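Local structure of DyP-type peroxidase (Pleurotus ostreatus PC15, 6FSK) at residues Gln33-Met38 with Gln85-Thr90; His155-Gly158 with Ala164-Ser167; His40-Ile45 with Thr476-Lys481; Asn96-Gly101 with Gly237-Phe242. The protein probably uses its heme b to oxidise dyes with hydrogen peroxide, as in other dye-decolorizing (DyP-type) peroxidases, and probably oxidises manganese(II) as well. The protein carries 1 engineered substitution. One frame throughout, in Å; residues are numbered along the deposited sequence.

Helix 31-41 and the turn after it open two contacts. Residues 33-38 pair first, with 85-90 after helix 81-86 (interaction 1), while 40-45 wait for helix 475-481 near the C terminus (interaction 3), so these two contacts cross along the chain. Interaction 1 is closed before 96-101 begin interaction 4, which ends at 237-242. Within that span lies the short-range interaction 2, joining the end of helix 144-156 to the start of strand 166-175. Interaction 3 encloses both interactions 2 and 4. Interactions 1, 2 and 3 touch one another around helix 31-41. Two contacts join the halves of the fold: interaction 3 sets the turn after helix 31-41 on helix 475-481, interaction 4 helix 96-100 on strand 238-247.

Interaction 1 of 4, residues Gln33-Met38 with Gln85-Thr90; sequences QFKANM and QKLGIT
Leu87 meets helix 31-41 twice, with its methyl groups on Phe34 and with its backbone oxygen on Lys35. From CB the side chain turns beside the backbone N (chi1 -66°), which sends CG and its two branches toward the helix. Contact begins only at the fork: CD1 comes to 4.0 Å from Phe34 CE2, while CD2 makes the closer touch, 3.6 Å from Phe34 CD2, the two side chains crossing at about a right angle. The ring is held in turn by its own helix, where Met38 CG sits over one face, and by Phe157, whose ring meets it. Leucine suits this buried place because both its methyls can reach the ring.

Lys35 runs past this apolar patch with an extended chain, long enough to span the gap to the carbonyl, and its NZ gives a hydrogen bond of 3.2 Å to Leu87 O, lying in the carbonyl plane with a C=O...N angle of 159°. Leu87 O lies just where helix 81-86 gives out, before Gly88, whose positive phi forms a Schellman motif. Apolar packing thus sits beside one charged-to-carbonyl hydrogen bond, which probably suits the partial negative charge of the helix end.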
loop_
_atom_site.group_PDB
_atom_site.type_symbol
_atom_site.label_atom_id
_atom_site.label_comp_id
_atom_site.label_asym_id
_atom_site.label_seq_id
_atom_site.Cartn_x
_atom_site.Cartn_y
_atom_site.Cartn_z
ATOM N N GLN A 33 32.514 7.453 1.188
ATOM C CA GLN A 33 32.547 6.611 2.322
ATOM C C GLN A 33 31.268 5.715 2.395
ATOM O O GLN A 33 31.324 4.589 2.829
ATOM C CB GLN A 33 32.551 7.451 3.548
ATOM C CG GLN A 33 32.769 6.627 4.787
ATOM C CD GLN A 33 32.886 7.516 6.013
ATOM O OE1 GLN A 33 32.391 8.676 6.019
ATOM N NE2 GLN A 33 33.538 7.011 7.032
ATOM N N PHE A 34 30.164 6.309 1.968
ATOM C CA PHE A 34 28.906 5.564 1.899
ATOM C C PHE A 34 29.065 4.361 1.012
ATOM O O PHE A 34 28.683 3.223 1.380
ATOM C CB PHE A 34 27.755 6.446 1.393
ATOM C CG PHE A 34 26.452 5.679 1.229
ATOM C CD1 PHE A 34 25.692 5.408 2.330
ATOM C CD2 PHE A 34 26.035 5.206 -0.008
ATOM C CE1 PHE A 34 24.517 4.656 2.209
ATOM C CE2 PHE A 34 24.840 4.550 -0.151
ATOM C CZ PHE A 34 24.085 4.272 0.969
ATOM N N LYS A 35 29.666 4.591 -0.159
ATOM C CA LYS A 35 29.821 3.463 -1.099
ATOM C C LYS A 35 30.767 2.452 -0.575
ATOM O O LYS A 35 30.552 1.284 -0.686
ATOM C CB LYS A 35 30.197 3.948 -2.465
ATOM C CG LYS A 35 29.178 4.814 -3.158
ATOM C CD LYS A 35 29.627 5.136 -4.563
ATOM C CE LYS A 35 28.705 6.141 -5.153
ATOM N NZ LYS A 35 28.815 6.274 -6.630
ATOM N N ALA A 36 31.839 2.855 0.145
ATOM C CA ALA A 36 32.687 1.855 0.741
ATOM C C ALA A 36 31.927 1.049 1.838
ATOM O O ALA A 36 32.083 -0.155 1.977
ATOM C CB ALA A 36 33.944 2.536 1.328
ATOM N N ASN A 37 31.104 1.751 2.689
ATOM C CA ASN A 37 30.396 1.105 3.724
ATOM C C ASN A 37 29.290 0.112 3.169
ATOM O O ASN A 37 29.006 -0.942 3.715
ATOM C CB ASN A 37 29.710 2.151 4.620
ATOM C CG ASN A 37 30.663 3.012 5.396
ATOM O OD1 ASN A 37 31.895 2.732 5.526
ATOM N ND2 ASN A 37 30.147 4.072 5.915
ATOM N N MET A 38 28.759 0.501 2.030
ATOM C CA MET A 38 27.741 -0.279 1.350
ATOM C C MET A 38 28.264 -1.669 1.059
ATOM O O MET A 38 27.553 -2.664 1.140
ATOM C CB MET A 38 27.291 0.332 0.066
ATOM C CG MET A 38 26.200 1.374 0.241
ATOM S SD MET A 38 24.601 0.760 0.826
ATOM C CE MET A 38 24.010 -0.243 -0.560
ATOM N N GLN A 85 20.583 11.014 -7.129
ATOM C CA GLN A 85 21.328 12.224 -7.538
ATOM C C GLN A 85 22.539 12.479 -6.618
ATOM O O GLN A 85 23.688 12.782 -7.096
ATOM C CB GLN A 85 20.432 13.409 -7.529
ATOM C CG GLN A 85 19.278 13.387 -8.568
ATOM C CD GLN A 85 19.647 13.894 -9.964
ATOM O OE1 GLN A 85 19.913 13.115 -10.905
ATOM N NE2 GLN A 85 19.650 15.209 -10.106
ATOM N N LYS A 86 22.358 12.365 -5.312
ATOM C CA LYS A 86 23.471 12.654 -4.390
ATOM C C LYS A 86 24.596 11.685 -4.665
ATOM O O LYS A 86 25.780 12.052 -4.585
ATOM C CB LYS A 86 22.999 12.497 -2.933
ATOM C CG LYS A 86 24.071 12.610 -1.875
ATOM C CD LYS A 86 24.556 14.062 -1.774
ATOM C CE LYS A 86 25.627 14.162 -0.690
ATOM N NZ LYS A 86 25.993 15.609 -0.605
ATOM N N LEU A 87 24.300 10.448 -5.017
ATOM C CA LEU A 87 25.281 9.423 -5.231
ATOM C C LEU A 87 25.930 9.502 -6.679
ATOM O O LEU A 87 26.751 8.679 -6.970
ATOM C CB LEU A 87 24.674 8.019 -5.002
ATOM C CG LEU A 87 24.240 7.667 -3.571
ATOM C CD1 LEU A 87 23.454 6.378 -3.474
ATOM C CD2 LEU A 87 25.436 7.567 -2.649
ATOM N N GLY A 88 25.483 10.390 -7.510
ATOM C CA GLY A 88 25.937 10.498 -8.902
ATOM C C GLY A 88 25.402 9.431 -9.824
ATOM O O GLY A 88 25.973 9.174 -10.863
ATOM N N ILE A 89 24.270 8.818 -9.470
ATOM C CA ILE A 89 23.623 7.838 -10.325
ATOM C C ILE A 89 22.529 8.601 -11.021
ATOM O O ILE A 89 21.451 8.882 -10.454
ATOM C CB ILE A 89 23.094 6.664 -9.492
ATOM C CG1 ILE A 89 24.222 5.956 -8.770
ATOM C CG2 ILE A 89 22.340 5.654 -10.364
ATOM C CD1 ILE A 89 23.811 5.088 -7.571
ATOM N N THR A 90 22.766 8.986 -12.255
ATOM C CA THR A 90 21.906 9.968 -12.914
ATOM C C THR A 90 21.041 9.421 -14.047
ATOM O O THR A 90 20.326 10.197 -14.646
ATOM C CB THR A 90 22.766 11.134 -13.479
ATOM O OG1 THR A 90 23.690 10.590 -14.420
ATOM C CG2 THR A 90 23.550 11.773 -12.366
#

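Interaction 2 of 4, residues His155-Gly158 with Ala164-Ser167; sequences HIFG and ASIS
Phe157 O faces the backbone of Ser165 across the short loop between helix 144-156 and strand 166-175, and two donors of Ser165 and a CA-H group converge on it. The strong donor is Ser165 N, at 2.8 Å from Phe157 O and nearly straight (166° at the hydrogen), although it stands 23° out of the carbonyl plane. Ser165 OG adds a weak hydrogen bond of 3.5 Å to the same Phe157 O, and Ala164 CA brings a CA-H...O contact. The hydroxyl is placed for this by a chi1 of 60°, which sets it between the backbone N and the carbonyl carbon; there it also lies in the plane of the Phe157 ring, at its edge, and accepts a weak hydrogen bond from Asn37 ND2 of helix 31-41. Serine suits the place because one small group can donate to a carbonyl and accept from an amide at once.

Gly158 adopts positive phi in a Schellman motif, its N reaching His155 O at 3.1 Å, and its own carbonyl oxygen is bonded by Thr161 OG1. Glycine fits the turn for its positive phi, and also because Ala164 comes close at this point.

Beside the polar cluster, Ile166 CD1 rests 3.8 Å from Phe157 CB, and the ring beyond meets Phe41 edge-to-face. The chemistry thus implies a buried turn whose helix-end carbonyl, Phe157 O, is paid for by Ser165, the residue just before strand 166-175, with the phenylalanine ring left to serve the apolar core.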
loop_
_atom_site.group_PDB
_atom_site.type_symbol
_atom_site.label_atom_id
_atom_site.label_comp_id
_atom_site.label_asym_id
_atom_site.label_seq_id
_atom_site.Cartn_x
_atom_site.Cartn_y
_atom_site.Cartn_z
ATOM N N HIS A 155 26.007 0.775 12.702
ATOM C CA HIS A 155 27.472 0.669 12.966
ATOM C C HIS A 155 28.302 0.604 11.682
ATOM O O HIS A 155 29.320 1.288 11.515
ATOM C CB HIS A 155 27.758 -0.509 13.876
ATOM C CG HIS A 155 29.182 -0.545 14.335
ATOM N ND1 HIS A 155 30.135 -1.369 13.771
ATOM C CD2 HIS A 155 29.814 0.160 15.299
ATOM C CE1 HIS A 155 31.290 -1.190 14.391
ATOM N NE2 HIS A 155 31.126 -0.249 15.304
ATOM N N ILE A 156 27.811 -0.151 10.701
ATOM C CA ILE A 156 28.473 -0.144 9.391
ATOM C C ILE A 156 28.640 1.239 8.752
ATOM O O ILE A 156 29.612 1.559 8.073
ATOM C CB ILE A 156 27.697 -1.082 8.395
ATOM C CG1 ILE A 156 27.838 -2.513 8.858
ATOM C CG2 ILE A 156 28.163 -0.884 6.973
ATOM C CD1 ILE A 156 26.911 -3.458 8.098
ATOM N N PHE A 157 27.642 2.120 8.896
ATOM C CA PHE A 157 27.667 3.412 8.293
ATOM C C PHE A 157 28.131 4.516 9.290
ATOM O O PHE A 157 28.054 5.705 8.996
ATOM C CB PHE A 157 26.306 3.796 7.719
ATOM C CG PHE A 157 25.877 2.933 6.559
ATOM C CD1 PHE A 157 26.346 3.182 5.294
ATOM C CD2 PHE A 157 25.020 1.854 6.805
ATOM C CE1 PHE A 157 25.989 2.305 4.211
ATOM C CE2 PHE A 157 24.623 1.041 5.766
ATOM C CZ PHE A 157 25.146 1.217 4.484
ATOM N N GLY A 158 28.482 4.105 10.466
ATOM C CA GLY A 158 29.085 5.001 11.490
ATOM C C GLY A 158 28.088 5.993 12.026
ATOM O O GLY A 158 28.473 7.061 12.483
ATOM N N ALA A 164 30.513 9.179 10.443
ATOM C CA ALA A 164 29.288 8.683 9.792
ATOM C C ALA A 164 29.337 8.943 8.305
ATOM O O ALA A 164 29.674 10.040 7.878
ATOM C CB ALA A 164 28.094 9.425 10.384
ATOM N N SER A 165 28.723 8.021 7.545
ATOM C CA SER A 165 28.474 8.351 6.159
ATOM C C SER A 165 27.021 8.620 5.808
ATOM O O SER A 165 26.721 9.020 4.706
ATOM C CB SER A 165 28.975 7.224 5.250
ATOM O OG SER A 165 28.317 6.033 5.542
ATOM N N ILE A 166 26.143 8.396 6.786
ATOM C CA ILE A 166 24.751 8.823 6.616
ATOM C C ILE A 166 24.306 9.499 7.907
ATOM O O ILE A 166 24.895 9.259 8.984
ATOM C CB ILE A 166 23.831 7.617 6.328
ATOM C CG1 ILE A 166 23.666 6.622 7.513
ATOM C CG2 ILE A 166 24.256 6.891 5.034
ATOM C CD1 ILE A 166 22.902 5.350 7.292
ATOM N N SER A 167 23.158 10.166 7.829
ATOM C CA SER A 167 22.537 10.666 9.042
ATOM C C SER A 167 21.065 10.352 9.055
ATOM O O SER A 167 20.455 10.245 7.972
ATOM C CB SER A 167 22.797 12.126 8.990
ATOM O OG SER A 167 21.766 12.960 9.307
#

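Interaction 3 of 4, residues His40-Ile45 with Thr476-Lys481; sequences HFIPHI and TALKTK
Ile42 presses its side chain into helix 475-481, where Leu478 and Lys479 receive it. CD1 does most of the touching: it comes 3.5 Å from Leu478 O and 3.6 Å from Leu478 CB. The other branch, CG2, meets the lysine, whose chain is bent at chi4 (-73°) instead of running straight out. Lys479 CG and NZ both lie near Ile42 CG2, at 4.0 Å and 3.9 Å, the chain arching over it at the exposed side of the contact. A beta-branched isoleucine suits the place, since its two arms can meet two consecutive residues of one helix.

Leu478 has a second neighbour. Its CD1 and Ile45 CD1 meet tip to tip at 3.4 Å, tighter than usual for two carbons. Leucine suits position 478 because its CB can take one isoleucine while a methyl at the end of the longer chain reaches the other.

Ile42 and Ile45 also reach Ile475, and Ile45 touches strand 74-80. That strand is the neighbour of 462-472, the pair at which the two four-stranded ferredoxin-like halves of a DyP peroxidase join. Here the turn following the first helix of one half and the C-terminal helix following the last strand of the other pack together across that seam, an arrangement in keeping with the DyP alpha+beta fold.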
loop_
_atom_site.group_PDB
_atom_site.type_symbol
_atom_site.label_atom_id
_atom_site.label_comp_id
_atom_site.label_asym_id
_atom_site.label_seq_id
_atom_site.Cartn_x
_atom_site.Cartn_y
_atom_site.Cartn_z
ATOM N N HIS A 40 29.967 -3.619 2.929
ATOM C CA HIS A 40 29.767 -4.379 4.071
ATOM C C HIS A 40 28.313 -4.598 4.411
ATOM O O HIS A 40 27.984 -5.562 5.066
ATOM C CB HIS A 40 30.446 -3.695 5.246
ATOM C CG HIS A 40 31.924 -3.758 5.132
ATOM N ND1 HIS A 40 32.681 -2.701 4.697
ATOM C CD2 HIS A 40 32.763 -4.817 5.252
ATOM C CE1 HIS A 40 33.948 -3.080 4.637
ATOM N NE2 HIS A 40 34.016 -4.361 4.952
ATOM N N PHE A 41 27.453 -3.673 3.986
ATOM C CA PHE A 41 26.011 -3.775 4.206
ATOM C C PHE A 41 25.366 -4.828 3.296
ATOM O O PHE A 41 24.504 -5.571 3.748
ATOM C CB PHE A 41 25.384 -2.410 3.956
ATOM C CG PHE A 41 23.853 -2.357 4.108
ATOM C CD1 PHE A 41 23.194 -3.021 5.118
ATOM C CD2 PHE A 41 23.155 -1.642 3.214
ATOM C CE1 PHE A 41 21.811 -2.927 5.251
ATOM C CE2 PHE A 41 21.772 -1.512 3.348
ATOM C CZ PHE A 41 21.133 -2.224 4.332
ATOM N N ILE A 42 25.767 -4.894 2.040
ATOM C CA ILE A 42 25.045 -5.684 1.062
ATOM C C ILE A 42 24.828 -7.144 1.441
ATOM O O ILE A 42 23.744 -7.696 1.272
ATOM C CB ILE A 42 25.666 -5.486 -0.359
ATOM C CG1 ILE A 42 25.358 -4.120 -0.904
ATOM C CG2 ILE A 42 25.181 -6.603 -1.343
ATOM C CD1 ILE A 42 26.283 -3.667 -2.017
ATOM N N PRO A 43 25.817 -7.852 2.040
ATOM C CA PRO A 43 25.598 -9.236 2.441
ATOM C C PRO A 43 24.556 -9.486 3.508
ATOM O O PRO A 43 24.157 -10.620 3.687
ATOM C CB PRO A 43 26.995 -9.700 2.940
ATOM C CG PRO A 43 27.891 -8.778 2.343
ATOM C CD PRO A 43 27.223 -7.459 2.197
ATOM N N HIS A 44 24.111 -8.423 4.226
ATOM C CA HIS A 44 23.006 -8.491 5.152
ATOM C C HIS A 44 21.598 -8.428 4.510
ATOM O O HIS A 44 20.621 -8.760 5.208
ATOM C CB HIS A 44 23.069 -7.296 6.082
ATOM C CG HIS A 44 24.113 -7.410 7.139
ATOM N ND1 HIS A 44 25.412 -6.982 6.979
ATOM C CD2 HIS A 44 24.032 -7.930 8.378
ATOM C CE1 HIS A 44 26.106 -7.256 8.076
ATOM N NE2 HIS A 44 25.286 -7.806 8.954
ATOM N N ILE A 45 21.502 -8.057 3.252
ATOM C CA ILE A 45 20.162 -7.786 2.629
ATOM C C ILE A 45 19.414 -9.072 2.355
ATOM O O ILE A 45 20.026 -10.025 1.828
ATOM C CB ILE A 45 20.317 -6.942 1.379
ATOM C CG1 ILE A 45 20.868 -5.593 1.755
ATOM C CG2 ILE A 45 18.987 -6.757 0.610
ATOM C CD1 ILE A 45 21.271 -4.732 0.615
ATOM N N THR A 476 22.869 -7.217 -7.515
ATOM C CA THR A 476 24.009 -6.816 -8.360
ATOM C C THR A 476 24.035 -5.302 -8.662
ATOM O O THR A 476 25.109 -4.745 -8.816
ATOM C CB THR A 476 24.106 -7.599 -9.651
ATOM O OG1 THR A 476 22.893 -7.457 -10.323
ATOM C CG2 THR A 476 24.359 -9.030 -9.396
ATOM N N ALA A 477 22.887 -4.596 -8.707
ATOM C CA ALA A 477 22.879 -3.159 -8.828
ATOM C C ALA A 477 23.567 -2.517 -7.621
ATOM O O ALA A 477 24.382 -1.595 -7.800
ATOM C CB ALA A 477 21.491 -2.577 -8.979
ATOM N N LEU A 478 23.228 -2.977 -6.429
ATOM C CA LEU A 478 23.870 -2.431 -5.222
ATOM C C LEU A 478 25.411 -2.641 -5.284
ATOM O O LEU A 478 26.164 -1.736 -4.905
ATOM C CB LEU A 478 23.285 -2.992 -3.977
ATOM C CG LEU A 478 21.793 -2.762 -3.718
ATOM C CD1 LEU A 478 21.251 -3.579 -2.566
ATOM C CD2 LEU A 478 21.558 -1.316 -3.443
ATOM N N LYS A 479 25.832 -3.813 -5.703
ATOM C CA LYS A 479 27.271 -4.119 -5.718
ATOM C C LYS A 479 28.008 -3.289 -6.736
ATOM O O LYS A 479 29.137 -2.844 -6.464
ATOM C CB LYS A 479 27.506 -5.602 -5.945
ATOM C CG LYS A 479 27.166 -6.533 -4.795
ATOM C CD LYS A 479 27.460 -7.967 -5.223
ATOM C CE LYS A 479 26.823 -9.072 -4.456
ATOM N NZ LYS A 479 27.397 -9.261 -3.138
ATOM N N THR A 480 27.383 -3.007 -7.860
ATOM C CA THR A 480 28.065 -2.316 -8.952
ATOM C C THR A 480 27.891 -0.826 -9.024
ATOM O O THR A 480 28.767 -0.073 -9.572
ATOM C CB THR A 480 27.631 -2.927 -10.316
ATOM O OG1 THR A 480 26.217 -2.789 -10.528
ATOM C CG2 THR A 480 27.980 -4.347 -10.362
ATOM N N LYS A 481 26.752 -0.299 -8.564
ATOM C CA LYS A 481 26.489 1.121 -8.662
ATOM C C LYS A 481 26.489 1.861 -7.329
ATOM O O LYS A 481 26.660 3.079 -7.321
ATOM C CB LYS A 481 25.160 1.408 -9.348
ATOM C CG LYS A 481 25.009 0.788 -10.728
ATOM C CD LYS A 481 25.918 1.418 -11.779
ATOM C CE LYS A 481 25.529 2.864 -12.060
ATOM N NZ LYS A 481 26.223 3.407 -13.261
#

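Interaction 4 of 4, residues Asn96-Gly101 with Gly237-Phe242; sequences NAFTTG and GSFLTF
The Phe98 ring offers a face to the edge of Phe239, in a T-shaped (edge-to-face) stack. Ring planes meet at 69° and the centroids lie 5.2 Å apart. The touching atom is Phe239 CE1, which stands over the face of Phe98, 3.6 Å from Phe98 CG and so toward the rim rather than over the middle; Phe239 CD1 follows at 3.8 Å from Phe98 CD1. This suits aromatic rings, since a weakly positive C-H edge meets the electron-rich face of the partner.

Phe98 reaches this place by turning CG anti to its nitrogen (chi1 173°), which swings the ring out from helix 96-100 toward the sheet. Nearby, Phe471 of strand 462-472 stacks edge-to-face with Phe239 and also touches Phe98, so the pair is part of a buried aromatic group. The start of the helix is held separately, Asp390 accepting from Asn96 N and Ala97 N.

Phe239 sits on strand 238-247 of the second half of the sheet, its side chain about 13 Å from the heme, while Phe98 comes from the excursion between strands 74-80 and 134-140 of the first. The contact is thus aromatic packing of a connecting helix onto the central antiparallel sheet of the DyP peroxidase fold.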
loop_
_atom_site.group_PDB
_atom_site.type_symbol
_atom_site.label_atom_id
_atom_site.label_comp_id
_atom_site.label_asym_id
_atom_site.label_seq_id
_atom_site.Cartn_x
_atom_site.Cartn_y
_atom_site.Cartn_z
ATOM N N ASN A 96 7.836 9.524 -13.655
ATOM C CA ASN A 96 7.686 10.942 -13.390
ATOM C C ASN A 96 7.443 11.192 -11.892
ATOM O O ASN A 96 8.003 12.104 -11.322
ATOM C CB ASN A 96 6.510 11.490 -14.146
ATOM C CG ASN A 96 6.670 11.429 -15.626
ATOM O OD1 ASN A 96 5.698 11.083 -16.363
ATOM N ND2 ASN A 96 7.865 11.716 -16.082
ATOM N N ALA A 97 6.602 10.392 -11.263
ATOM C CA ALA A 97 6.305 10.556 -9.820
ATOM C C ALA A 97 7.542 10.389 -8.990
ATOM O O ALA A 97 7.862 11.199 -8.127
ATOM C CB ALA A 97 5.221 9.561 -9.419
ATOM N N PHE A 98 8.310 9.302 -9.234
ATOM C CA PHE A 98 9.539 9.033 -8.520
ATOM C C PHE A 98 10.524 10.230 -8.668
ATOM O O PHE A 98 11.154 10.661 -7.748
ATOM C CB PHE A 98 10.199 7.780 -9.115
ATOM C CG PHE A 98 11.567 7.475 -8.580
ATOM C CD1 PHE A 98 11.737 6.944 -7.343
ATOM C CD2 PHE A 98 12.712 7.725 -9.330
ATOM C CE1 PHE A 98 12.951 6.590 -6.818
ATOM C CE2 PHE A 98 13.959 7.415 -8.799
ATOM C CZ PHE A 98 14.094 6.885 -7.576
ATOM N N THR A 99 10.657 10.707 -9.899
ATOM C CA THR A 99 11.629 11.758 -10.213
ATOM C C THR A 99 11.240 13.112 -9.566
ATOM O O THR A 99 12.086 13.821 -9.026
ATOM C CB THR A 99 11.767 11.816 -11.712
ATOM O OG1 THR A 99 12.350 10.566 -12.137
ATOM C CG2 THR A 99 12.664 12.978 -12.086
ATOM N N THR A 100 9.958 13.399 -9.586
ATOM C CA THR A 100 9.392 14.583 -8.942
ATOM C C THR A 100 9.584 14.523 -7.432
ATOM O O THR A 100 9.857 15.522 -6.767
ATOM C CB THR A 100 7.923 14.678 -9.354
ATOM O OG1 THR A 100 7.848 15.041 -10.757
ATOM C CG2 THR A 100 7.176 15.703 -8.597
ATOM N N GLY A 101 9.444 13.338 -6.862
ATOM C CA GLY A 101 9.415 13.108 -5.410
ATOM C C GLY A 101 8.054 13.351 -4.832
ATOM O O GLY A 101 7.260 14.055 -5.387
ATOM N N GLY A 237 14.963 -4.339 -9.906
ATOM C CA GLY A 237 14.539 -3.368 -8.845
ATOM C C GLY A 237 13.026 -3.122 -8.972
ATOM O O GLY A 237 12.354 -3.485 -9.969
ATOM N N SER A 238 12.479 -2.507 -7.935
ATOM C CA SER A 238 11.046 -2.167 -7.946
ATOM C C SER A 238 10.897 -0.811 -7.222
ATOM O O SER A 238 11.698 -0.485 -6.366
ATOM C CB SER A 238 10.286 -3.253 -7.237
ATOM O OG SER A 238 8.856 -3.036 -7.330
ATOM N N PHE A 239 9.852 -0.091 -7.538
ATOM C CA PHE A 239 9.511 1.190 -6.908
ATOM C C PHE A 239 8.699 0.922 -5.667
ATOM O O PHE A 239 7.653 0.267 -5.689
ATOM C CB PHE A 239 8.757 2.122 -7.826
ATOM C CG PHE A 239 9.537 2.619 -9.011
ATOM C CD1 PHE A 239 10.325 3.720 -8.887
ATOM C CD2 PHE A 239 9.527 1.969 -10.239
ATOM C CE1 PHE A 239 11.071 4.193 -9.909
ATOM C CE2 PHE A 239 10.324 2.412 -11.271
ATOM C CZ PHE A 239 11.046 3.576 -11.121
ATOM N N LEU A 240 9.231 1.432 -4.556
ATOM C CA LEU A 240 8.647 1.358 -3.220
ATOM C C LEU A 240 7.978 2.707 -2.954
ATOM O O LEU A 240 8.688 3.733 -2.773
ATOM C CB LEU A 240 9.752 1.132 -2.196
ATOM C CG LEU A 240 9.365 0.754 -0.792
ATOM C CD1 LEU A 240 10.551 0.284 0.030
ATOM C CD2 LEU A 240 8.646 1.873 -0.050
ATOM N N THR A 241 6.664 2.730 -2.847
ATOM C CA THR A 241 5.918 3.916 -2.344
ATOM C C THR A 241 5.682 3.755 -0.868
ATOM O O THR A 241 5.108 2.764 -0.436
ATOM C CB THR A 241 4.589 4.062 -3.105
ATOM O OG1 THR A 241 4.845 4.387 -4.470
ATOM C CG2 THR A 241 3.774 5.205 -2.449
ATOM N N PHE A 242 6.110 4.774 -0.076
ATOM C CA PHE A 242 5.822 4.848 1.368
ATOM C C PHE A 242 4.862 5.969 1.659
ATOM O O PHE A 242 5.084 7.075 1.161
ATOM C CB PHE A 242 7.088 5.067 2.173
ATOM C CG PHE A 242 6.827 5.316 3.624
ATOM C CD1 PHE A 242 6.358 4.326 4.463
ATOM C CD2 PHE A 242 7.062 6.566 4.157
ATOM C CE1 PHE A 242 6.170 4.594 5.838
ATOM C CE2 PHE A 242 6.815 6.811 5.503
ATOM C CZ PHE A 242 6.312 5.858 6.276
#